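Local coordinates for subdomain of Desmoplakin Carboxy-Terminal domain (DPCT) (Homo sapiens, PDB 1LM5), which forms part of the carboxy-terminal tail of desmoplakin, a plakin-repeat region that binds intermediate filaments, at residues A12-T17 with E21-T26; A102-V105 with W109-Y112; R183-D188 with L192-A197. One frame throughout, in Å; residues are numbered along the deposited sequence.

Contact 1: residues A12-T17 with E21-T26; sequences AAIFDT and EKISIT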
loop_
_atom_site.group_PDB
_atom_site.type_symbol
_atom_site.label_atom_id
_atom_site.label_comp_id
_atom_site.label_asym_id
_atom_site.label_seq_id
_atom_site.Cartn_x
_atom_site.Cartn_y
_atom_site.Cartn_z
ATOM N N ALA B 12 -3.120 -2.305 16.148
ATOM C CA ALA B 12 -4.519 -2.324 15.769
ATOM C C ALA B 12 -5.494 -2.149 16.904
ATOM O O ALA B 12 -6.528 -1.505 16.747
ATOM C CB ALA B 12 -4.828 -3.629 15.053
ATOM N N ALA B 13 -5.169 -2.731 18.047
ATOM C CA ALA B 13 -6.069 -2.682 19.167
ATOM C C ALA B 13 -5.371 -2.913 20.486
ATOM O O ALA B 13 -4.146 -2.988 20.567
ATOM C CB ALA B 13 -7.173 -3.707 18.971
ATOM N N ILE B 14 -6.187 -3.090 21.509
ATOM C CA ILE B 14 -5.715 -3.244 22.863
ATOM C C ILE B 14 -6.007 -4.608 23.440
ATOM O O ILE B 14 -7.031 -5.208 23.141
ATOM C CB ILE B 14 -6.411 -2.201 23.732
ATOM C CG1 ILE B 14 -6.082 -0.808 23.196
ATOM C CG2 ILE B 14 -6.017 -2.371 25.185
ATOM C CD1 ILE B 14 -4.633 -0.445 23.345
ATOM N N PHE B 15 -5.090 -5.114 24.250
ATOM C CA PHE B 15 -5.364 -6.368 24.903
ATOM C C PHE B 15 -5.533 -5.987 26.363
ATOM O O PHE B 15 -4.580 -5.584 27.034
ATOM C CB PHE B 15 -4.234 -7.378 24.752
ATOM C CG PHE B 15 -4.587 -8.722 25.303
ATOM C CD1 PHE B 15 -5.445 -9.568 24.597
ATOM C CD2 PHE B 15 -4.150 -9.107 26.572
ATOM C CE1 PHE B 15 -5.872 -10.780 25.150
ATOM C CE2 PHE B 15 -4.570 -10.324 27.142
ATOM C CZ PHE B 15 -5.433 -11.158 26.429
ATOM N N ASP B 16 -6.768 -6.064 26.834
ATOM C CA ASP B 16 -7.079 -5.740 28.217
ATOM C C ASP B 16 -6.618 -6.929 29.057
ATOM O O ASP B 16 -7.280 -7.964 29.111
ATOM C CB ASP B 16 -8.585 -5.508 28.348
ATOM C CG ASP B 16 -9.010 -5.170 29.760
ATOM O OD1 ASP B 16 -10.130 -4.652 29.911
ATOM O OD2 ASP B 16 -8.246 -5.423 30.717
ATOM N N THR B 17 -5.459 -6.768 29.687
ATOM C CA THR B 17 -4.851 -7.810 30.503
ATOM C C THR B 17 -5.746 -8.289 31.631
ATOM O O THR B 17 -5.867 -9.492 31.867
ATOM C CB THR B 17 -3.518 -7.319 31.110
ATOM O OG1 THR B 17 -2.598 -7.009 30.055
ATOM C CG2 THR B 17 -2.914 -8.400 31.996
ATOM N N GLU B 21 -8.744 -9.928 27.153
ATOM C CA GLU B 21 -9.503 -9.828 25.925
ATOM C C GLU B 21 -9.073 -8.641 25.091
ATOM O O GLU B 21 -8.624 -7.617 25.609
ATOM C CB GLU B 21 -10.993 -9.692 26.235
ATOM C CG GLU B 21 -11.350 -8.387 26.913
ATOM C CD GLU B 21 -12.838 -8.259 27.181
ATOM O OE1 GLU B 21 -13.633 -8.850 26.417
ATOM O OE2 GLU B 21 -13.211 -7.556 28.140
ATOM N N LYS B 22 -9.222 -8.796 23.789
ATOM C CA LYS B 22 -8.878 -7.747 22.865
ATOM C C LYS B 22 -10.044 -6.768 22.817
ATOM O O LYS B 22 -11.197 -7.172 22.719
ATOM C CB LYS B 22 -8.646 -8.329 21.469
ATOM C CG LYS B 22 -8.513 -7.273 20.390
ATOM C CD LYS B 22 -8.201 -7.866 19.029
ATOM C CE LYS B 22 -9.290 -8.799 18.549
ATOM N NZ LYS B 22 -9.025 -9.207 17.148
ATOM N N ILE B 23 -9.737 -5.483 22.915
ATOM C CA ILE B 23 -10.757 -4.451 22.822
ATOM C C ILE B 23 -10.201 -3.368 21.907
ATOM O O ILE B 23 -8.994 -3.313 21.647
ATOM C CB ILE B 23 -11.082 -3.831 24.192
ATOM C CG1 ILE B 23 -9.823 -3.202 24.798
ATOM C CG2 ILE B 23 -11.658 -4.897 25.106
ATOM C CD1 ILE B 23 -10.055 -2.527 26.136
ATOM N N SER B 24 -11.079 -2.507 21.415
ATOM C CA SER B 24 -10.632 -1.433 20.543
ATOM C C SER B 24 -9.898 -0.415 21.393
ATOM O O SER B 24 -9.995 -0.404 22.626
ATOM C CB SER B 24 -11.820 -0.744 19.889
ATOM O OG SER B 24 -12.552 -0.033 20.878
ATOM N N ILE B 25 -9.162 0.452 20.726
ATOM C CA ILE B 25 -8.450 1.500 21.420
ATOM C C ILE B 25 -9.495 2.356 22.136
ATOM O O ILE B 25 -9.325 2.736 23.289
ATOM C CB ILE B 25 -7.660 2.328 20.408
ATOM C CG1 ILE B 25 -6.484 1.488 19.905
ATOM C CG2 ILE B 25 -7.157 3.619 21.032
ATOM C CD1 ILE B 25 -5.887 1.992 18.608
ATOM N N THR B 26 -10.580 2.644 21.434
ATOM C CA THR B 26 -11.666 3.442 21.994
ATOM C C THR B 26 -12.176 2.818 23.292
ATOM O O THR B 26 -12.348 3.504 24.303
ATOM C CB THR B 26 -12.807 3.551 20.967
ATOM O OG1 THR B 26 -12.319 4.269 19.836
ATOM C CG2 THR B 26 -14.013 4.292 21.542
HETATM O O HOH W 1 -8.653 -0.559 18.096
#
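Lys22 lies beside Ala13 and Ile14 where the two strands run antiparallel, paired as Ile14 with Ile23, Phe15 with Lys22 and Asp16 with Glu21. Its CB sits 3.9 Å from Ile14 O. Lys22 CG, swung anti to the backbone N (chi1 170°), also lies against Ile14 O and packs 4.1 Å from Ala13 CB. CG and CD pass Leu194; the chain then bends at chi3 (61°) and carries NZ away from Ala13 and Ile14 to a salt bridge with Glu187 and a hydrogen bond with Pro55 O. On the same face of the sheet, the Phe15 ring lays one face over the Glu21 amide, with CZ 3.6 Å from Glu21 N. The two strands form a beta hairpin, 21-23 being an outer strand of a four-stranded mixed sheet in this plakin-repeat fragment. Reciprocal backbone bonds fix the pairing, Ile14 N to Ile23 O at 2.8 Å and Ile23 N to Ile14 O at 2.7 Å; Asp16 and Glu21 are joined the same way. The other face is apolar along Ile14, whose CB meets Ile23 CG1 at 3.7 Å, while Ile14 CG1 reaches Ile25 CG1 at 4.0 Å. Toward the turn, that face becomes acidic: Asp16 OD1 and Glu21 OE2 are 4.6 Å apart, and Arg31 NH2 forms salt bridges with both, which would offset their repulsion. At the opposite end Ser24 caps helix 25-30 through Glu27 N, and a water accepts from Ile25 N and donates to Ala12 O, bridging strand and helix start.

Contact 2: residues A102-V105 with W109-Y112; sequences AEAV and WLPY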
loop_
_atom_site.group_PDB
_atom_site.type_symbol
_atom_site.label_atom_id
_atom_site.label_comp_id
_atom_site.label_asym_id
_atom_site.label_seq_id
_atom_site.Cartn_x
_atom_site.Cartn_y
_atom_site.Cartn_z
ATOM N N ALA B 102 4.273 16.033 5.657
ATOM C CA ALA B 102 5.499 16.824 5.745
ATOM C C ALA B 102 5.330 18.206 5.135
ATOM O O ALA B 102 5.747 19.210 5.726
ATOM C CB ALA B 102 6.638 16.100 5.054
ATOM N N GLU B 103 4.736 18.246 3.948
ATOM C CA GLU B 103 4.506 19.498 3.241
ATOM C C GLU B 103 3.539 20.352 4.049
ATOM O O GLU B 103 3.747 21.555 4.208
ATOM C CB GLU B 103 3.927 19.218 1.857
ATOM C CG GLU B 103 4.707 18.174 1.066
ATOM C CD GLU B 103 4.039 17.790 -0.244
ATOM O OE1 GLU B 103 4.120 18.582 -1.209
ATOM O OE2 GLU B 103 3.427 16.701 -0.311
ATOM N N ALA B 104 2.496 19.719 4.582
ATOM C CA ALA B 104 1.501 20.435 5.373
ATOM C C ALA B 104 2.128 21.131 6.572
ATOM O O ALA B 104 1.688 22.219 6.971
ATOM C CB ALA B 104 0.411 19.482 5.839
ATOM N N VAL B 105 3.136 20.500 7.160
ATOM C CA VAL B 105 3.808 21.090 8.302
ATOM C C VAL B 105 4.529 22.326 7.794
ATOM O O VAL B 105 4.462 23.396 8.404
ATOM C CB VAL B 105 4.842 20.136 8.917
ATOM C CG1 VAL B 105 5.651 20.868 9.980
ATOM C CG2 VAL B 105 4.127 18.951 9.557
ATOM N N TRP B 109 -0.035 24.344 7.933
ATOM C CA TRP B 109 -1.399 23.839 7.981
ATOM C C TRP B 109 -1.505 22.775 9.054
ATOM O O TRP B 109 -2.564 22.558 9.643
ATOM C CB TRP B 109 -1.814 23.259 6.626
ATOM C CG TRP B 109 -2.794 24.132 5.925
ATOM C CD1 TRP B 109 -2.528 25.296 5.263
ATOM C CD2 TRP B 109 -4.219 23.975 5.905
ATOM N NE1 TRP B 109 -3.701 25.880 4.837
ATOM C CE2 TRP B 109 -4.755 25.091 5.218
ATOM C CE3 TRP B 109 -5.097 23.002 6.404
ATOM C CZ2 TRP B 109 -6.131 25.260 5.016
ATOM C CZ3 TRP B 109 -6.467 23.170 6.202
ATOM C CH2 TRP B 109 -6.968 24.291 5.516
ATOM N N LEU B 110 -0.381 22.127 9.324
ATOM C CA LEU B 110 -0.331 21.076 10.314
ATOM C C LEU B 110 0.757 21.409 11.327
ATOM O O LEU B 110 1.910 21.631 10.957
ATOM C CB LEU B 110 -0.029 19.753 9.599
ATOM C CG LEU B 110 -0.066 18.419 10.332
ATOM C CD1 LEU B 110 -1.447 18.188 10.926
ATOM C CD2 LEU B 110 0.288 17.315 9.344
ATOM N N PRO B 111 0.401 21.486 12.619
ATOM C CA PRO B 111 1.407 21.794 13.637
ATOM C C PRO B 111 2.545 20.776 13.527
ATOM O O PRO B 111 2.307 19.603 13.235
ATOM C CB PRO B 111 0.626 21.654 14.940
ATOM C CG PRO B 111 -0.747 22.090 14.545
ATOM C CD PRO B 111 -0.942 21.394 13.218
ATOM N N TYR B 112 3.773 21.230 13.750
ATOM C CA TYR B 112 4.941 20.360 13.659
ATOM C C TYR B 112 4.784 19.047 14.418
ATOM O O TYR B 112 5.126 17.982 13.904
ATOM C CB TYR B 112 6.176 21.077 14.197
ATOM C CG TYR B 112 7.425 20.225 14.141
ATOM C CD1 TYR B 112 8.077 19.995 12.936
ATOM C CD2 TYR B 112 7.928 19.616 15.290
ATOM C CE1 TYR B 112 9.199 19.180 12.871
ATOM C CE2 TYR B 112 9.052 18.795 15.235
ATOM C CZ TYR B 112 9.680 18.583 14.022
ATOM O OH TYR B 112 10.792 17.775 13.957
HETATM O O HOH W 2 3.377 23.757 11.048
#
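Ala104 and Leu110 form the close-packed centre of this contact, their CB atoms 3.8 Å apart where the chain doubles back after helix 101-106. Leu110 holds CG anti to its backbone N (chi1 -173°), and the branch CD2 reaches Ala104 CB at 4.1 Å and Val105 CG2 at 4.2 Å. Phe90 touches both Ala104 and Leu110, and Phe118 of helix 112-124 packs on the leucine as well, so this side faces the protein interior. Outward, the contact thins. Val105 CG1 meets the edge of the Tyr112 ring, near its plane, at 3.9 Å from CD1, and both residues have surface exposure. The Trp109 side chain adds little more than its CB beside Ala104 O; its indole leads away from the helix, lies exposed and touches a crystal neighbour. Main-chain polar groups join the two sides. Ala104 O accepts from Trp109 N at 2.9 Å, nearly in line with the carbonyl, and from Leu110 N at 3.1 Å, this second donor standing well above the carbonyl plane. A water donates to both Val105 O and Leu110 O and so bridges two acceptors that cannot bond each other, and Val105 CA also points its hydrogen at Leu110 O. Pro111 takes the N-cap position of helix 112-124, so the turn connects helix 101-106 to that helix. One carbonyl gripped by two amides and two more tied through a water suggest that main-chain bonding largely sets the path of the turn, with Ala104 and Leu110 packing its inner flank.

Contact 3: residues R183-D188 with L192-A197; sequences RSMVED and LRLLEA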
loop_
_atom_site.group_PDB
_atom_site.type_symbol
_atom_site.label_atom_id
_atom_site.label_comp_id
_atom_site.label_asym_id
_atom_site.label_seq_id
_atom_site.Cartn_x
_atom_site.Cartn_y
_atom_site.Cartn_z
ATOM N N ARG B 183 6.690 -3.417 22.001
ATOM C CA ARG B 183 6.045 -3.941 23.206
ATOM C C ARG B 183 4.692 -4.552 22.889
ATOM O O ARG B 183 3.990 -5.024 23.778
ATOM C CB ARG B 183 5.873 -2.814 24.225
ATOM C CG ARG B 183 7.184 -2.370 24.827
ATOM C CD ARG B 183 7.109 -1.010 25.487
ATOM N NE ARG B 183 8.424 -0.637 25.998
ATOM C CZ ARG B 183 9.027 -1.247 27.015
ATOM N NH1 ARG B 183 8.426 -2.254 27.639
ATOM N NH2 ARG B 183 10.241 -0.872 27.388
ATOM N N SER B 184 4.325 -4.538 21.614
ATOM C CA SER B 184 3.048 -5.086 21.185
ATOM C C SER B 184 3.163 -6.581 20.941
ATOM O O SER B 184 4.255 -7.121 20.777
ATOM C CB SER B 184 2.587 -4.407 19.895
ATOM O OG SER B 184 3.486 -4.707 18.836
ATOM N N MET B 185 2.019 -7.245 20.921
ATOM C CA MET B 185 1.979 -8.677 20.682
ATOM C C MET B 185 1.106 -8.887 19.463
ATOM O O MET B 185 0.156 -8.136 19.238
ATOM C CB MET B 185 1.385 -9.389 21.899
ATOM C CG MET B 185 0.107 -8.752 22.395
ATOM S SD MET B 185 -0.491 -9.452 23.942
ATOM C CE MET B 185 -1.997 -10.303 23.392
ATOM N N VAL B 186 1.435 -9.891 18.659
ATOM C CA VAL B 186 0.636 -10.170 17.480
ATOM C C VAL B 186 -0.409 -11.193 17.881
ATOM O O VAL B 186 -0.081 -12.250 18.417
ATOM C CB VAL B 186 1.503 -10.713 16.341
ATOM C CG1 VAL B 186 0.636 -11.066 15.136
ATOM C CG2 VAL B 186 2.530 -9.669 15.959
ATOM N N GLU B 187 -1.671 -10.865 17.649
ATOM C CA GLU B 187 -2.751 -11.772 17.991
ATOM C C GLU B 187 -2.623 -12.980 17.067
ATOM O O GLU B 187 -2.536 -12.838 15.855
ATOM C CB GLU B 187 -4.092 -11.065 17.807
ATOM C CG GLU B 187 -5.283 -11.839 18.324
ATOM C CD GLU B 187 -6.547 -11.022 18.243
ATOM O OE1 GLU B 187 -6.759 -10.385 17.191
ATOM O OE2 GLU B 187 -7.318 -11.016 19.223
ATOM N N ASP B 188 -2.614 -14.168 17.656
ATOM C CA ASP B 188 -2.440 -15.413 16.911
ATOM C C ASP B 188 -3.144 -15.597 15.561
ATOM O O ASP B 188 -2.494 -15.665 14.519
ATOM C CB ASP B 188 -2.768 -16.601 17.826
ATOM C CG ASP B 188 -4.235 -16.645 18.238
ATOM O OD1 ASP B 188 -4.797 -15.582 18.586
ATOM O OD2 ASP B 188 -4.821 -17.756 18.225
ATOM N N LEU B 192 -3.337 -9.380 13.985
ATOM C CA LEU B 192 -3.512 -8.015 14.474
ATOM C C LEU B 192 -2.582 -7.694 15.629
ATOM O O LEU B 192 -2.432 -8.481 16.567
ATOM C CB LEU B 192 -4.958 -7.793 14.916
ATOM C CG LEU B 192 -5.991 -7.729 13.797
ATOM C CD1 LEU B 192 -7.393 -7.638 14.392
ATOM C CD2 LEU B 192 -5.698 -6.514 12.922
ATOM N N ARG B 193 -1.974 -6.517 15.565
ATOM C CA ARG B 193 -1.042 -6.097 16.593
ATOM C C ARG B 193 -1.773 -5.427 17.734
ATOM O O ARG B 193 -2.503 -4.458 17.535
ATOM C CB ARG B 193 -0.015 -5.155 15.992
ATOM C CG ARG B 193 1.139 -4.831 16.888
ATOM C CD ARG B 193 2.232 -4.159 16.055
ATOM N NE ARG B 193 2.697 -5.057 15.005
ATOM C CZ ARG B 193 3.544 -6.064 15.201
ATOM N NH1 ARG B 193 4.036 -6.306 16.407
ATOM N NH2 ARG B 193 3.878 -6.845 14.187
ATOM N N LEU B 194 -1.563 -5.956 18.935
ATOM C CA LEU B 194 -2.220 -5.443 20.126
ATOM C C LEU B 194 -1.226 -4.912 21.135
ATOM O O LEU B 194 -0.104 -5.403 21.233
ATOM C CB LEU B 194 -3.024 -6.548 20.817
ATOM C CG LEU B 194 -3.925 -7.451 19.977
ATOM C CD1 LEU B 194 -4.770 -8.321 20.908
ATOM C CD2 LEU B 194 -4.809 -6.606 19.082
ATOM N N LEU B 195 -1.664 -3.912 21.886
ATOM C CA LEU B 195 -0.857 -3.322 22.937
ATOM C C LEU B 195 -1.579 -3.672 24.228
ATOM O O LEU B 195 -2.780 -3.420 24.348
ATOM C CB LEU B 195 -0.824 -1.808 22.804
ATOM C CG LEU B 195 0.506 -1.097 22.630
ATOM C CD1 LEU B 195 0.296 0.391 22.878
ATOM C CD2 LEU B 195 1.545 -1.684 23.567
ATOM N N GLU B 196 -0.870 -4.256 25.188
ATOM C CA GLU B 196 -1.501 -4.595 26.451
ATOM C C GLU B 196 -1.814 -3.338 27.261
ATOM O O GLU B 196 -1.093 -2.344 27.189
ATOM C CB GLU B 196 -0.601 -5.516 27.268
ATOM C CG GLU B 196 -0.464 -6.891 26.670
ATOM C CD GLU B 196 0.385 -7.815 27.525
ATOM O OE1 GLU B 196 0.583 -8.975 27.109
ATOM O OE2 GLU B 196 0.849 -7.385 28.604
ATOM N N ALA B 197 -2.897 -3.392 28.027
ATOM C CA ALA B 197 -3.309 -2.277 28.858
ATOM C C ALA B 197 -3.852 -2.830 30.169
ATOM O O ALA B 197 -4.527 -3.862 30.188
ATOM C CB ALA B 197 -4.382 -1.463 28.159
HETATM O O HOH W 3 1.519 -5.255 24.573
#
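Met185 and Leu194 form the hydrogen-bonded pair at the heart of a beta hairpin, strand 185-186 lying along strand 193-197 at one margin of the mixed sheet. Backbone bonds come first: Met185 N to Leu194 O and Leu194 N to Met185 O both measure 2.8 Å, and Glu187 N to Leu192 O, at 2.7 Å, continues the pairing toward the turn. Among polar side chains, Arg193 bends at chi3 (-61°), turning its guanidinium toward Ser184: NH1 donates to Ser184 OG at 3.0 Å, almost straight (171°) and in the guanidinium plane. Ser184 OG also bonds Ile181 O, while Arg193 NE is held by Ser9 OG, so the guanidinium is fixed at two points; Glu187 OE1 bonds Thr190 OG1. A water accepting from Glu196 N and donating to Arg183 O extends the strand pairing past its last direct bond. Packing occurs on both faces: the Val186 CG2 methyl rests over one face of the guanidinium, 3.6 Å from NH2, and on the other side of the sheet Met185 CG and Leu194 CB form an apolar pair at 4.1 Å. Glu187 flanks Leu192 side by side. A last close approach involves sulfur: Met185 SD lies 3.4 Å from Glu196 OE1.

Overall arrangement
Contacts 1 and 3 are two hairpins, one from each end of the modelled chain, joined into a single sheet: strands 11-16 and 193-197 run parallel as its inner pair, and the centres of the two contacts are about 8 Å apart. Ala12 N lies 2.6 Å from Arg193 O, a probable hydrogen bond, and Ile14 CG2 packs 3.5 Å from Ala197 CB. Contact 2 stands alone across the chain's centre, its own centre about 30 Å from either hairpin's, with nearest atoms about 18 Å from contact 1 and 20 Å from contact 3. The sheet thus lays strands from near the two ends of the modelled chain side by side, while residues 102-112 turn between helices on the far side.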